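Long-range contacts in glycerol trinitrate reductase (Agrobacterium tumefaciens, PDB 5EPD), which probably reduces nitrate esters such as glycerol trinitrate as an FMN-dependent old yellow enzyme, here crystallised without its flavin: residues A[125-133]-A[153-163]; A[304-314]-A[325-336]. One frame throughout, in Å; residues are numbered along the deposited sequence.

Contact 1: residues A[125-133]-A[153-163]; sequences GRISHVNLQ and VNNGFVDVSEP
With CG of H129 anti to the backbone N (chi1 -168°), its imidazole lies against S161, whose OG, set beside its own backbone N, comes over one ring face, offset toward the rim. The carbonyl of D159 meets the ring edge near its plane, its O 3.4 Å from H129 CD2. ND1 is engaged within its own loop, accepting the N-H of N131. S161 grips the loop twice: its N gives a fairly straight bond to S128 O (3.1 Å, 161°), in the plane of that carbonyl, and its OG accepts from V130 N at 3.0 Å. V153 to G156 form the type I' turn of the hairpin, and there N131 ND2 donates to a lone pair of N154 OD1 (2.9 Å), the two amide planes turned 67° apart. L132 CG rests against V153 CG2. Farther along, a water donates to both R126 O and S161 O, and R126 CB lies on the ring of P163, its guanidinium running on to I145 O. S161 thus serves the loop after strand 117-122 as backbone donor and side-chain acceptor at once, and because H129 ND1 accepts from N131 N, a ring proton probably sits on NE2.

Contact 2: residues A[304-314]-A[325-336]; sequences RRRFSRTYIAN and HLADGRADLIAF
Strands 310-313 and 333-336 run parallel, 4.7 Å apart at closest approach with their directions 30° apart, and are joined by A313 N to L333 O (3.1 Å) and A335 N to A313 O (2.9 Å). Just before the second strand, D332 N donates to Y311 O and its OD2 accepts Y311 N (2.8 Å) on the anti side, so D332 bonds both the N-H and the C=O of Y311. The same carboxylate forms a salt bridge with R304, whose chain bends at chi2 (48°) to bring NH2 to D332 OD1 (2.9 Å), from above the carboxylate plane. NE and NH2 of R304 also converge side-on on the carbonyl of G329, the positive-phi residue of the Schellman motif that ends helix 319-327. One arginine therefore ties the end of helix 300-306 to the turn and the strand entry. I312 CG1 packs on L333 CD1 (3.9 Å); A313 CB, on the opposite sheet face from I312, meets A331 CB of the loop before the strand at 3.7 Å. R330 O stands over a face of the Y311 ring. Strand 281-284 flanks 310-313, and strand 41-43 lies beside 333-336 on its other side, closing the barrel, with helix 319-327 making the beta-alpha-beta crossover within the pair.

Overall arrangement
Contact 1 closes before contact 2 opens along the chain, and the two lie on opposite sides of its centre, their own centres 34 Å apart and their nearest atoms about 16 Å apart. They share no strand or helix. Contact 2 is part of the eight-stranded parallel TIM barrel itself, joining its seventh and eighth strands, the latter lying next to the first. Contact 1 lies in the excursion between the third and fourth barrel strands, 117-122 and 193-196, where the two-stranded antiparallel sheet 150-159 is inserted. One thus belongs to the barrel common to the old yellow enzyme family, the other to an elaboration built onto that barrel.

Contact 1: residues A[125-133]-A[153-163]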
loop_
_atom_site.group_PDB
_atom_site.type_symbol
_atom_site.label_atom_id
_atom_site.label_comp_id
_atom_site.label_asym_id
_atom_site.label_seq_id
_atom_site.Cartn_x
_atom_site.Cartn_y
_atom_site.Cartn_z
ATOM N N GLY A 125 6.710 6.828 9.090
ATOM C CA GLY A 125 6.743 7.369 10.446
ATOM C C GLY A 125 7.863 6.721 11.250
ATOM O O GLY A 125 9.015 6.673 10.796
ATOM N N ARG A 126 7.530 6.213 12.436
ATOM C CA ARG A 126 8.567 5.700 13.355
ATOM C C ARG A 126 9.203 4.366 12.944
ATOM O O ARG A 126 10.208 3.940 13.568
ATOM C CB ARG A 126 8.005 5.557 14.762
ATOM C CG ARG A 126 7.009 4.428 14.912
ATOM C CD ARG A 126 6.232 4.560 16.198
ATOM N NE ARG A 126 5.320 3.436 16.340
ATOM C CZ ARG A 126 4.812 2.989 17.490
ATOM N NH1 ARG A 126 5.096 3.556 18.666
ATOM N NH2 ARG A 126 3.980 1.964 17.450
ATOM N N ILE A 127 8.633 3.717 11.914
ATOM C CA ILE A 127 9.183 2.454 11.397
ATOM C C ILE A 127 10.264 2.779 10.362
ATOM O O ILE A 127 10.076 2.604 9.142
ATOM C CB ILE A 127 8.078 1.537 10.839
ATOM C CG1 ILE A 127 7.040 1.271 11.935
ATOM C CG2 ILE A 127 8.650 0.191 10.401
ATOM C CD1 ILE A 127 5.889 0.402 11.473
ATOM N N SER A 128 11.393 3.271 10.889
ATOM C CA SER A 128 12.581 3.595 10.096
ATOM C C SER A 128 13.837 3.497 10.962
ATOM O O SER A 128 13.786 3.066 12.123
ATOM C CB SER A 128 12.460 5.003 9.494
ATOM O OG SER A 128 13.496 5.253 8.553
ATOM N N HIS A 129 14.966 3.888 10.394
ATOM C CA HIS A 129 16.239 3.833 11.106
ATOM C C HIS A 129 17.008 5.089 10.744
ATOM O O HIS A 129 16.890 5.592 9.627
ATOM C CB HIS A 129 17.003 2.575 10.698
ATOM C CG HIS A 129 18.180 2.259 11.571
ATOM N ND1 HIS A 129 19.432 2.794 11.359
ATOM C CD2 HIS A 129 18.308 1.427 12.633
ATOM C CE1 HIS A 129 20.276 2.326 12.262
ATOM N NE2 HIS A 129 19.621 1.488 13.044
ATOM N N VAL A 130 17.771 5.607 11.695
ATOM C CA VAL A 130 18.598 6.816 11.480
ATOM C C VAL A 130 19.423 6.752 10.201
ATOM O O VAL A 130 19.525 7.725 9.456
ATOM C CB VAL A 130 19.491 7.154 12.713
ATOM C CG1 VAL A 130 18.640 7.703 13.839
ATOM C CG2 VAL A 130 20.271 5.938 13.216
ATOM N N ASN A 131 19.967 5.583 9.925
ATOM C CA ASN A 131 20.721 5.349 8.692
ATOM C C ASN A 131 19.973 5.672 7.381
ATOM O O ASN A 131 20.611 5.949 6.361
ATOM C CB ASN A 131 21.274 3.900 8.655
ATOM C CG ASN A 131 22.377 3.663 9.686
ATOM O OD1 ASN A 131 22.762 4.570 10.418
ATOM N ND2 ASN A 131 22.880 2.443 9.753
ATOM N N LEU A 132 18.644 5.629 7.379
ATOM C CA LEU A 132 17.915 5.931 6.155
ATOM C C LEU A 132 17.459 7.385 6.114
ATOM O O LEU A 132 17.108 7.889 5.041
ATOM C CB LEU A 132 16.715 4.976 5.981
ATOM C CG LEU A 132 17.033 3.474 5.955
ATOM C CD1 LEU A 132 15.795 2.630 6.203
ATOM C CD2 LEU A 132 17.660 3.093 4.629
ATOM N N GLN A 133 17.466 8.053 7.273
ATOM C CA GLN A 133 16.863 9.384 7.415
ATOM C C GLN A 133 17.817 10.488 6.982
ATOM O O GLN A 133 19.045 10.311 7.057
ATOM C CB GLN A 133 16.461 9.633 8.863
ATOM C CG GLN A 133 15.279 8.806 9.355
ATOM C CD GLN A 133 13.979 9.230 8.724
ATOM O OE1 GLN A 133 13.720 10.422 8.546
ATOM N NE2 GLN A 133 13.157 8.251 8.346
ATOM N N VAL A 153 17.703 -2.903 6.827
ATOM C CA VAL A 153 18.654 -1.799 6.590
ATOM C C VAL A 153 20.075 -2.371 6.739
ATOM O O VAL A 153 20.274 -3.373 7.452
ATOM C CB VAL A 153 18.381 -0.604 7.545
ATOM C CG1 VAL A 153 18.466 -1.037 8.984
ATOM C CG2 VAL A 153 19.346 0.538 7.308
ATOM N N ASN A 154 21.048 -1.784 6.039
ATOM C CA ASN A 154 22.428 -2.338 6.000
ATOM C C ASN A 154 22.418 -3.833 5.710
ATOM O O ASN A 154 23.157 -4.582 6.339
ATOM C CB ASN A 154 23.200 -2.108 7.321
ATOM C CG ASN A 154 23.181 -0.658 7.776
ATOM O OD1 ASN A 154 22.793 -0.363 8.912
ATOM N ND2 ASN A 154 23.588 0.258 6.893
ATOM N N ASN A 155 21.555 -4.262 4.789
ATOM C CA ASN A 155 21.478 -5.647 4.371
ATOM C C ASN A 155 21.167 -6.647 5.478
ATOM O O ASN A 155 21.546 -7.823 5.384
ATOM C CB ASN A 155 22.789 -6.058 3.680
ATOM C CG ASN A 155 22.888 -5.516 2.279
ATOM O OD1 ASN A 155 21.926 -5.587 1.511
ATOM N ND2 ASN A 155 24.055 -4.982 1.923
ATOM N N GLY A 156 20.478 -6.199 6.517
ATOM C CA GLY A 156 20.195 -7.084 7.655
ATOM C C GLY A 156 18.992 -6.547 8.373
ATOM O O GLY A 156 18.476 -5.503 7.979
ATOM N N PHE A 157 18.541 -7.251 9.408
ATOM C CA PHE A 157 17.411 -6.780 10.244
ATOM C C PHE A 157 17.850 -6.145 11.582
ATOM O O PHE A 157 18.544 -6.768 12.394
ATOM C CB PHE A 157 16.434 -7.916 10.489
ATOM C CG PHE A 157 15.936 -8.530 9.224
ATOM C CD1 PHE A 157 15.004 -7.862 8.453
ATOM C CD2 PHE A 157 16.427 -9.748 8.780
ATOM C CE1 PHE A 157 14.546 -8.396 7.269
ATOM C CE2 PHE A 157 15.966 -10.293 7.611
ATOM C CZ PHE A 157 15.029 -9.618 6.847
ATOM N N VAL A 158 17.419 -4.910 11.806
ATOM C CA VAL A 158 17.814 -4.164 12.984
ATOM C C VAL A 158 16.571 -3.511 13.590
ATOM O O VAL A 158 15.591 -3.195 12.875
ATOM C CB VAL A 158 18.854 -3.089 12.594
ATOM C CG1 VAL A 158 18.195 -1.966 11.820
ATOM C CG2 VAL A 158 19.548 -2.489 13.820
ATOM N N ASP A 159 16.589 -3.294 14.902
ATOM C CA ASP A 159 15.478 -2.586 15.532
ATOM C C ASP A 159 15.366 -1.172 14.946
ATOM O O ASP A 159 16.373 -0.522 14.619
ATOM C CB ASP A 159 15.654 -2.522 17.043
ATOM C CG ASP A 159 15.771 -3.885 17.671
ATOM O OD1 ASP A 159 15.173 -4.852 17.175
ATOM O OD2 ASP A 159 16.493 -3.999 18.669
ATOM N N VAL A 160 14.139 -0.719 14.773
ATOM C CA VAL A 160 13.901 0.651 14.357
ATOM C C VAL A 160 14.367 1.612 15.451
ATOM O O VAL A 160 14.466 1.244 16.621
ATOM C CB VAL A 160 12.419 0.904 13.983
ATOM C CG1 VAL A 160 12.064 0.111 12.718
ATOM C CG2 VAL A 160 11.455 0.563 15.137
ATOM N N SER A 161 14.672 2.841 15.053
ATOM C CA SER A 161 15.216 3.831 15.948
ATOM C C SER A 161 14.115 4.502 16.748
ATOM O O SER A 161 12.934 4.476 16.360
ATOM C CB SER A 161 15.942 4.890 15.137
ATOM O OG SER A 161 16.943 4.306 14.315
ATOM N N GLU A 162 14.532 5.125 17.856
ATOM C CA GLU A 162 13.701 6.042 18.644
ATOM C C GLU A 162 13.244 7.208 17.756
ATOM O O GLU A 162 14.066 7.845 17.108
ATOM C CB GLU A 162 14.520 6.609 19.810
ATOM C CG GLU A 162 14.999 5.562 20.817
ATOM C CD GLU A 162 13.894 5.072 21.738
ATOM O OE1 GLU A 162 12.825 5.738 21.777
ATOM O OE2 GLU A 162 14.109 4.024 22.414
ATOM N N PRO A 163 11.931 7.475 17.700
ATOM C CA PRO A 163 11.485 8.575 16.869
ATOM C C PRO A 163 11.329 9.882 17.640
ATOM O O PRO A 163 11.223 9.863 18.855
ATOM C CB PRO A 163 10.105 8.103 16.417
ATOM C CG PRO A 163 9.587 7.303 17.580
ATOM C CD PRO A 163 10.801 6.638 18.171
HETATM O O HOH W 1 10.235 3.314 16.153
#

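Contact 2: residues A[304-314]-A[325-336]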
loop_
_atom_site.group_PDB
_atom_site.type_symbol
_atom_site.label_atom_id
_atom_site.label_comp_id
_atom_site.label_asym_id
_atom_site.label_seq_id
_atom_site.Cartn_x
_atom_site.Cartn_y
_atom_site.Cartn_z
ATOM N N ARG A 304 -17.997 -1.694 5.434
ATOM C CA ARG A 304 -18.663 -1.991 4.165
ATOM C C ARG A 304 -19.979 -1.213 3.971
ATOM O O ARG A 304 -20.225 -0.652 2.895
ATOM C CB ARG A 304 -18.925 -3.498 4.093
ATOM C CG ARG A 304 -19.689 -3.960 2.878
ATOM C CD ARG A 304 -19.109 -3.375 1.607
ATOM N NE ARG A 304 -19.326 -4.245 0.466
ATOM C CZ ARG A 304 -19.218 -3.860 -0.804
ATOM N NH1 ARG A 304 -18.925 -2.596 -1.108
ATOM N NH2 ARG A 304 -19.421 -4.752 -1.782
ATOM N N ARG A 305 -20.821 -1.183 5.003
ATOM C CA ARG A 305 -22.060 -0.423 4.943
ATOM C C ARG A 305 -21.816 1.087 4.816
ATOM O O ARG A 305 -22.454 1.766 4.024
ATOM C CB ARG A 305 -22.902 -0.717 6.180
ATOM C CG ARG A 305 -23.850 -1.877 5.979
ATOM C CD ARG A 305 -24.674 -2.157 7.219
ATOM N NE ARG A 305 -24.236 -3.407 7.830
ATOM C CZ ARG A 305 -23.628 -3.525 9.012
ATOM N NH1 ARG A 305 -23.273 -4.739 9.439
ATOM N NH2 ARG A 305 -23.378 -2.460 9.778
ATOM N N ARG A 306 -20.873 1.602 5.595
ATOM C CA ARG A 306 -20.598 3.034 5.647
ATOM C C ARG A 306 -20.000 3.566 4.378
ATOM O O ARG A 306 -20.155 4.746 4.071
ATOM C CB ARG A 306 -19.642 3.341 6.787
ATOM C CG ARG A 306 -20.293 3.152 8.126
ATOM C CD ARG A 306 -19.279 3.167 9.249
ATOM N NE ARG A 306 -19.890 2.631 10.458
ATOM C CZ ARG A 306 -20.756 3.293 11.217
ATOM N NH1 ARG A 306 -21.102 4.539 10.920
ATOM N NH2 ARG A 306 -21.252 2.709 12.287
ATOM N N PHE A 307 -19.276 2.721 3.661
ATOM C CA PHE A 307 -18.601 3.170 2.458
ATOM C C PHE A 307 -19.464 2.797 1.244
ATOM O O PHE A 307 -19.887 1.651 1.058
ATOM C CB PHE A 307 -17.164 2.606 2.375
ATOM C CG PHE A 307 -16.300 3.313 1.354
ATOM C CD1 PHE A 307 -15.747 4.576 1.633
ATOM C CD2 PHE A 307 -16.074 2.745 0.102
ATOM C CE1 PHE A 307 -14.975 5.231 0.687
ATOM C CE2 PHE A 307 -15.316 3.410 -0.844
ATOM C CZ PHE A 307 -14.765 4.645 -0.556
ATOM N N SER A 308 -19.720 3.795 0.415
ATOM C CA SER A 308 -20.708 3.678 -0.639
ATOM C C SER A 308 -20.086 3.303 -2.003
ATOM O O SER A 308 -20.806 3.035 -2.952
ATOM C CB SER A 308 -21.469 5.010 -0.740
ATOM O OG SER A 308 -20.721 5.975 -1.473
ATOM N N ARG A 309 -18.763 3.319 -2.105
ATOM C CA ARG A 309 -18.060 2.927 -3.333
ATOM C C ARG A 309 -17.380 1.556 -3.153
ATOM O O ARG A 309 -17.816 0.747 -2.326
ATOM C CB ARG A 309 -17.039 4.015 -3.687
ATOM C CG ARG A 309 -17.508 5.039 -4.700
ATOM C CD ARG A 309 -18.358 6.126 -4.086
ATOM N NE ARG A 309 -18.626 7.163 -5.080
ATOM C CZ ARG A 309 -18.836 8.457 -4.815
ATOM N NH1 ARG A 309 -18.793 8.941 -3.574
ATOM N NH2 ARG A 309 -19.085 9.286 -5.817
ATOM N N THR A 310 -16.304 1.307 -3.904
ATOM C CA THR A 310 -15.562 0.032 -3.856
ATOM C C THR A 310 -14.884 -0.325 -2.521
ATOM O O THR A 310 -14.237 0.510 -1.864
ATOM C CB THR A 310 -14.489 0.011 -4.946
ATOM O OG1 THR A 310 -15.110 0.341 -6.189
ATOM C CG2 THR A 310 -13.794 -1.359 -5.044
ATOM N N TYR A 311 -15.049 -1.590 -2.140
ATOM C CA TYR A 311 -14.338 -2.184 -1.006
ATOM C C TYR A 311 -13.394 -3.234 -1.625
ATOM O O TYR A 311 -13.826 -4.139 -2.349
ATOM C CB TYR A 311 -15.348 -2.800 -0.049
ATOM C CG TYR A 311 -14.830 -3.358 1.266
ATOM C CD1 TYR A 311 -14.074 -4.545 1.326
ATOM C CD2 TYR A 311 -15.183 -2.749 2.476
ATOM C CE1 TYR A 311 -13.659 -5.070 2.562
ATOM C CE2 TYR A 311 -14.780 -3.267 3.707
ATOM C CZ TYR A 311 -14.027 -4.419 3.759
ATOM O OH TYR A 311 -13.657 -4.888 5.008
ATOM N N ILE A 312 -12.100 -3.044 -1.407
ATOM C CA ILE A 312 -11.119 -4.056 -1.749
ATOM C C ILE A 312 -10.771 -4.816 -0.473
ATOM O O ILE A 312 -10.254 -4.226 0.499
ATOM C CB ILE A 312 -9.834 -3.445 -2.327
ATOM C CG1 ILE A 312 -10.178 -2.516 -3.497
ATOM C CG2 ILE A 312 -8.864 -4.554 -2.734
ATOM C CD1 ILE A 312 -8.980 -1.870 -4.164
ATOM N N ALA A 313 -11.069 -6.111 -0.468
ATOM C CA ALA A 313 -10.741 -6.977 0.654
ATOM C C ALA A 313 -9.401 -7.724 0.458
ATOM O O ALA A 313 -9.075 -8.194 -0.644
ATOM C CB ALA A 313 -11.877 -7.959 0.884
ATOM N N ASN A 314 -8.623 -7.819 1.535
ATOM C CA ASN A 314 -7.360 -8.527 1.499
ATOM C C ASN A 314 -7.311 -9.656 2.537
ATOM O O ASN A 314 -7.206 -9.384 3.725
ATOM C CB ASN A 314 -6.219 -7.527 1.691
ATOM C CG ASN A 314 -4.856 -8.186 1.644
ATOM O OD1 ASN A 314 -4.142 -8.213 2.636
ATOM N ND2 ASN A 314 -4.503 -8.745 0.507
ATOM N N HIS A 325 -17.214 -14.589 -0.773
ATOM C CA HIS A 325 -17.076 -13.223 -0.262
ATOM C C HIS A 325 -17.591 -12.168 -1.260
ATOM O O HIS A 325 -18.191 -11.173 -0.868
ATOM C CB HIS A 325 -15.599 -12.958 0.021
ATOM C CG HIS A 325 -15.320 -12.389 1.373
ATOM N ND1 HIS A 325 -14.766 -11.136 1.552
ATOM C CD2 HIS A 325 -15.477 -12.914 2.611
ATOM C CE1 HIS A 325 -14.610 -10.905 2.844
ATOM N NE2 HIS A 325 -15.036 -11.968 3.507
ATOM N N LEU A 326 -17.334 -12.382 -2.547
ATOM C CA LEU A 326 -17.823 -11.485 -3.604
ATOM C C LEU A 326 -19.310 -11.706 -3.871
ATOM O O LEU A 326 -20.072 -10.750 -3.914
ATOM C CB LEU A 326 -17.023 -11.680 -4.907
ATOM C CG LEU A 326 -15.820 -10.742 -5.113
ATOM C CD1 LEU A 326 -14.639 -11.497 -5.676
ATOM C CD2 LEU A 326 -16.144 -9.590 -6.043
ATOM N N ALA A 327 -19.693 -12.966 -4.077
ATOM C CA ALA A 327 -21.103 -13.382 -4.215
ATOM C C ALA A 327 -21.961 -12.870 -3.057
ATOM O O ALA A 327 -23.087 -12.444 -3.258
ATOM C CB ALA A 327 -21.203 -14.905 -4.293
ATOM N N ASP A 328 -21.398 -12.901 -1.853
ATOM C CA ASP A 328 -22.075 -12.458 -0.638
ATOM C C ASP A 328 -22.225 -10.940 -0.503
ATOM O O ASP A 328 -22.853 -10.487 0.430
ATOM C CB ASP A 328 -21.296 -12.960 0.583
ATOM C CG ASP A 328 -22.186 -13.231 1.771
ATOM O OD1 ASP A 328 -23.225 -13.895 1.561
ATOM O OD2 ASP A 328 -21.845 -12.807 2.909
ATOM N N GLY A 329 -21.624 -10.152 -1.394
ATOM C CA GLY A 329 -21.727 -8.682 -1.353
ATOM C C GLY A 329 -20.800 -8.010 -0.348
ATOM O O GLY A 329 -20.927 -6.811 -0.111
ATOM N N ARG A 330 -19.859 -8.767 0.228
ATOM C CA ARG A 330 -18.921 -8.258 1.249
ATOM C C ARG A 330 -17.811 -7.374 0.668
ATOM O O ARG A 330 -17.311 -6.466 1.356
ATOM C CB ARG A 330 -18.266 -9.415 2.000
ATOM C CG ARG A 330 -19.260 -10.329 2.686
ATOM C CD ARG A 330 -18.684 -11.710 2.935
ATOM N NE ARG A 330 -19.184 -12.244 4.198
ATOM C CZ ARG A 330 -18.543 -12.183 5.367
ATOM N NH1 ARG A 330 -17.333 -11.637 5.471
ATOM N NH2 ARG A 330 -19.122 -12.689 6.453
ATOM N N ALA A 331 -17.424 -7.651 -0.582
ATOM C CA ALA A 331 -16.414 -6.865 -1.293
ATOM C C ALA A 331 -16.691 -6.843 -2.766
ATOM O O ALA A 331 -17.450 -7.666 -3.285
ATOM C CB ALA A 331 -15.024 -7.427 -1.061
ATOM N N ASP A 332 -16.031 -5.903 -3.437
ATOM C CA ASP A 332 -16.116 -5.739 -4.894
ATOM C C ASP A 332 -14.863 -6.262 -5.627
ATOM O O ASP A 332 -14.950 -6.694 -6.773
ATOM C CB ASP A 332 -16.290 -4.259 -5.183
ATOM C CG ASP A 332 -17.416 -3.652 -4.375
ATOM O OD1 ASP A 332 -18.536 -4.194 -4.491
ATOM O OD2 ASP A 332 -17.173 -2.679 -3.606
ATOM N N LEU A 333 -13.704 -6.184 -4.962
ATOM C CA LEU A 333 -12.440 -6.701 -5.477
ATOM C C LEU A 333 -11.745 -7.500 -4.366
ATOM O O LEU A 333 -11.994 -7.285 -3.166
ATOM C CB LEU A 333 -11.558 -5.544 -5.924
ATOM C CG LEU A 333 -12.211 -4.547 -6.885
ATOM C CD1 LEU A 333 -11.284 -3.372 -7.140
ATOM C CD2 LEU A 333 -12.552 -5.238 -8.198
ATOM N N ILE A 334 -10.892 -8.443 -4.748
ATOM C CA ILE A 334 -10.107 -9.154 -3.756
ATOM C C ILE A 334 -8.632 -9.074 -4.154
ATOM O O ILE A 334 -8.275 -9.276 -5.322
ATOM C CB ILE A 334 -10.634 -10.577 -3.469
ATOM C CG1 ILE A 334 -9.576 -11.427 -2.763
ATOM C CG2 ILE A 334 -11.066 -11.269 -4.742
ATOM C CD1 ILE A 334 -10.118 -12.223 -1.590
ATOM N N ALA A 335 -7.805 -8.698 -3.163
ATOM C CA ALA A 335 -6.388 -8.469 -3.353
ATOM C C ALA A 335 -5.651 -9.656 -2.779
ATOM O O ALA A 335 -5.929 -10.039 -1.660
ATOM C CB ALA A 335 -5.963 -7.185 -2.669
ATOM N N PHE A 336 -4.729 -10.217 -3.573
ATOM C CA PHE A 336 -3.869 -11.358 -3.227
ATOM C C PHE A 336 -2.446 -10.850 -3.132
ATOM O O PHE A 336 -2.016 -10.034 -3.957
ATOM C CB PHE A 336 -3.905 -12.415 -4.343
ATOM C CG PHE A 336 -5.241 -13.061 -4.531
ATOM C CD1 PHE A 336 -6.234 -12.421 -5.247
ATOM C CD2 PHE A 336 -5.512 -14.308 -3.978
ATOM C CE1 PHE A 336 -7.471 -13.004 -5.410
ATOM C CE2 PHE A 336 -6.758 -14.898 -4.131
ATOM C CZ PHE A 336 -7.742 -14.241 -4.844
#